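Local coordinates for protein A-adding tRNA nucleotidyltransferase (Aquifex aeolicus, PDB 4WBY) that adds the terminal adenosine to tRNAs ending in CC, using ATP and magnesium, to complete the CCA 3' end, at residues Ile12-Met23 against Lys59-Val67. Numbering follows the deposited sequence.
Sequences IAREVGQIAKEM and KELARRHGV
R64 reaches across from the last turn of helix 54-65 and lays its guanidinium over I19: CG1 of I19 sits 3.5 Å from NH1, above one face and toward the rim, and the two side chains slide past each other in opposite directions. With CG anti to the carbonyl carbon (chi1 -64°) and the chain extended as far as NE, the group arrives level with E22, whose OE1 takes a salt bridge from NH2 at 2.8 Å, nearly in the guanidinium plane. At another edge of the same group, E60 OE2 accepts from R64 NE (2.7 Å), and that oxygen also takes NH2 of R63, which grips E60 side-on with NE and NH2, one nitrogen to each carboxylate oxygen. Were E60 an alanine, R63 would probably lose its two-nitrogen partner and R64, still held by E22 and a water, the grip that fixes NE, with a gap opening where CG lies 4.0 Å from M23 CE and I19 CG2. Helices 7-22 and 54-65, whose segments 12-22 and 59-65 run closer to antiparallel than parallel (123°), lie together against the mixed sheet of the nucleotidyltransferase head domain. L61 is the knob, set among I12, E15, V16 and I19: CD2 meets V16 CG2 at 4.0 Å, while CD1 lies over one face of the E15 carboxylate. Strand 85-91 receives the same leucine through L87 and F89. E15, extended, comes at H65 from the opposite direction, and NE2 donates an almost straight bond (2.7 Å, 173°) to the syn side of OE1, in the ring plane although the carboxylate is turned well out of it. The other oxygen, OE2, accepts from a water that accepts from R64 NH1, while I12 CD1 approaches the imidazole obliquely, 3.6 Å from NE2.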
# COMPACT_ATOMS: atom_id res chain seq x y z
N ILE A 12 -4.93 23.88 14.11
CA ILE A 12 -4.90 24.25 12.71
C ILE A 12 -6.31 24.26 12.11
O ILE A 12 -6.65 25.15 11.34
CB ILE A 12 -3.97 23.30 11.90
CG1 ILE A 12 -2.51 23.56 12.27
CG2 ILE A 12 -4.17 23.49 10.40
CD1 ILE A 12 -2.04 24.98 11.98
N ALA A 13 -7.14 23.28 12.47
CA ALA A 13 -8.52 23.26 11.98
C ALA A 13 -9.27 24.54 12.35
O ALA A 13 -9.94 25.16 11.51
CB ALA A 13 -9.25 22.04 12.52
N ARG A 14 -9.15 24.96 13.61
CA ARG A 14 -9.77 26.20 14.07
C ARG A 14 -9.28 27.39 13.24
O ARG A 14 -10.07 28.22 12.79
CB ARG A 14 -9.47 26.46 15.55
CG ARG A 14 -10.16 25.51 16.52
CD ARG A 14 -11.64 25.83 16.70
NE ARG A 14 -12.23 24.93 17.68
CZ ARG A 14 -13.50 24.96 18.05
NH1 ARG A 14 -14.32 25.87 17.54
NH2 ARG A 14 -13.96 24.09 18.95
N GLU A 15 -7.96 27.46 13.06
CA GLU A 15 -7.36 28.58 12.35
C GLU A 15 -7.78 28.61 10.88
O GLU A 15 -8.02 29.68 10.33
CB GLU A 15 -5.84 28.52 12.46
CG GLU A 15 -5.16 29.74 11.87
CD GLU A 15 -3.68 29.78 12.16
OE1 GLU A 15 -3.13 28.75 12.59
OE2 GLU A 15 -3.06 30.84 11.93
N VAL A 16 -7.84 27.44 10.24
CA VAL A 16 -8.29 27.40 8.86
C VAL A 16 -9.71 27.97 8.72
O VAL A 16 -9.98 28.74 7.80
CB VAL A 16 -8.21 25.96 8.30
CG1 VAL A 16 -9.00 25.82 7.00
CG2 VAL A 16 -6.77 25.59 8.08
N GLY A 17 -10.61 27.62 9.64
CA GLY A 17 -11.96 28.18 9.62
C GLY A 17 -11.98 29.69 9.82
O GLY A 17 -12.79 30.40 9.22
N GLN A 18 -11.09 30.19 10.69
CA GLN A 18 -11.00 31.62 10.94
C GLN A 18 -10.53 32.36 9.70
O GLN A 18 -11.11 33.37 9.30
CB GLN A 18 -10.07 31.89 12.12
CG GLN A 18 -10.60 31.38 13.46
CD GLN A 18 -9.50 31.20 14.50
OE1 GLN A 18 -8.32 31.42 14.23
NE2 GLN A 18 -9.89 30.77 15.70
N ILE A 19 -9.48 31.85 9.07
CA ILE A 19 -8.96 32.47 7.86
C ILE A 19 -10.00 32.39 6.75
O ILE A 19 -10.19 33.35 6.01
CB ILE A 19 -7.64 31.80 7.41
CG1 ILE A 19 -6.55 32.03 8.46
CG2 ILE A 19 -7.17 32.35 6.07
CD1 ILE A 19 -5.30 31.22 8.21
N ALA A 20 -10.68 31.25 6.63
CA ALA A 20 -11.73 31.12 5.62
C ALA A 20 -12.78 32.22 5.78
O ALA A 20 -13.16 32.87 4.80
CB ALA A 20 -12.38 29.74 5.70
N LYS A 21 -13.24 32.44 7.01
CA LYS A 21 -14.22 33.49 7.26
C LYS A 21 -13.68 34.86 6.86
O LYS A 21 -14.39 35.66 6.25
CB LYS A 21 -14.66 33.52 8.72
CG LYS A 21 -15.77 34.55 8.98
CD LYS A 21 -17.06 34.11 8.29
CE LYS A 21 -18.13 35.17 8.34
NZ LYS A 21 -17.81 36.30 7.44
N GLU A 22 -12.42 35.14 7.21
CA GLU A 22 -11.80 36.42 6.86
C GLU A 22 -11.81 36.65 5.35
O GLU A 22 -11.93 37.79 4.89
CB GLU A 22 -10.37 36.51 7.39
CG GLU A 22 -10.23 36.48 8.91
CD GLU A 22 -8.78 36.39 9.36
OE1 GLU A 22 -7.89 36.84 8.61
OE2 GLU A 22 -8.53 35.85 10.46
N MET A 23 -11.68 35.56 4.60
CA MET A 23 -11.65 35.62 3.14
C MET A 23 -13.02 35.46 2.48
O MET A 23 -13.13 35.49 1.25
CB MET A 23 -10.71 34.54 2.61
CG MET A 23 -9.31 34.70 3.10
SD MET A 23 -8.25 33.41 2.46
CE MET A 23 -6.67 34.10 2.92
N LYS A 59 -1.69 29.93 1.35
CA LYS A 59 -0.57 30.86 1.39
C LYS A 59 -0.63 31.74 2.64
O LYS A 59 0.39 32.06 3.24
CB LYS A 59 -0.53 31.72 0.12
CG LYS A 59 -0.03 30.95 -1.11
CD LYS A 59 -0.23 31.74 -2.39
CE LYS A 59 0.56 33.03 -2.41
NZ LYS A 59 0.40 33.70 -3.73
N GLU A 60 -1.84 32.11 3.05
CA GLU A 60 -1.99 32.94 4.25
C GLU A 60 -1.69 32.14 5.52
O GLU A 60 -1.02 32.64 6.42
CB GLU A 60 -3.39 33.55 4.31
CG GLU A 60 -3.67 34.33 5.59
CD GLU A 60 -2.77 35.55 5.78
OE1 GLU A 60 -2.15 36.01 4.79
OE2 GLU A 60 -2.67 36.04 6.92
N LEU A 61 -2.19 30.91 5.59
CA LEU A 61 -1.86 30.05 6.71
C LEU A 61 -0.34 29.85 6.80
O LEU A 61 0.25 29.92 7.89
CB LEU A 61 -2.57 28.69 6.59
CG LEU A 61 -2.34 27.70 7.73
CD1 LEU A 61 -2.98 28.20 9.04
CD2 LEU A 61 -2.85 26.30 7.37
N ALA A 62 0.29 29.62 5.66
CA ALA A 62 1.73 29.40 5.61
C ALA A 62 2.50 30.63 6.08
O ALA A 62 3.49 30.51 6.80
CB ALA A 62 2.16 29.02 4.22
N ARG A 63 2.06 31.81 5.65
CA ARG A 63 2.68 33.06 6.06
C ARG A 63 2.64 33.22 7.58
O ARG A 63 3.64 33.58 8.23
CB ARG A 63 1.99 34.25 5.38
CG ARG A 63 2.61 35.59 5.71
CD ARG A 63 1.74 36.76 5.24
NE ARG A 63 0.53 36.89 6.04
CZ ARG A 63 0.48 37.48 7.23
NH1 ARG A 63 1.59 38.01 7.74
NH2 ARG A 63 -0.66 37.56 7.90
N ARG A 64 1.48 32.94 8.16
CA ARG A 64 1.33 33.09 9.60
C ARG A 64 2.21 32.12 10.38
O ARG A 64 2.68 32.45 11.47
CB ARG A 64 -0.13 32.91 10.00
CG ARG A 64 -1.01 33.99 9.42
CD ARG A 64 -2.44 33.87 9.90
NE ARG A 64 -3.29 34.80 9.18
CZ ARG A 64 -4.55 35.07 9.50
NH1 ARG A 64 -5.11 34.49 10.55
NH2 ARG A 64 -5.25 35.93 8.78
N HIS A 65 2.46 30.94 9.81
CA HIS A 65 3.28 29.94 10.48
C HIS A 65 4.74 29.95 10.05
O HIS A 65 5.55 29.18 10.57
CB HIS A 65 2.67 28.56 10.28
CG HIS A 65 1.46 28.34 11.13
ND1 HIS A 65 1.52 27.76 12.38
CD2 HIS A 65 0.16 28.68 10.94
CE1 HIS A 65 0.31 27.73 12.91
NE2 HIS A 65 -0.53 28.28 12.06
N GLY A 66 5.09 30.84 9.12
CA GLY A 66 6.46 30.94 8.65
C GLY A 66 6.97 29.70 7.93
O GLY A 66 8.15 29.36 8.06
N VAL A 67 6.09 29.02 7.19
CA VAL A 67 6.52 27.82 6.46
C VAL A 67 6.42 27.99 4.95
O VAL A 67 5.65 28.81 4.45
CB VAL A 67 5.70 26.56 6.86
CG1 VAL A 67 5.90 26.25 8.34
CG2 VAL A 67 4.21 26.71 6.50
O HOH W 1 -4.29 33.00 12.41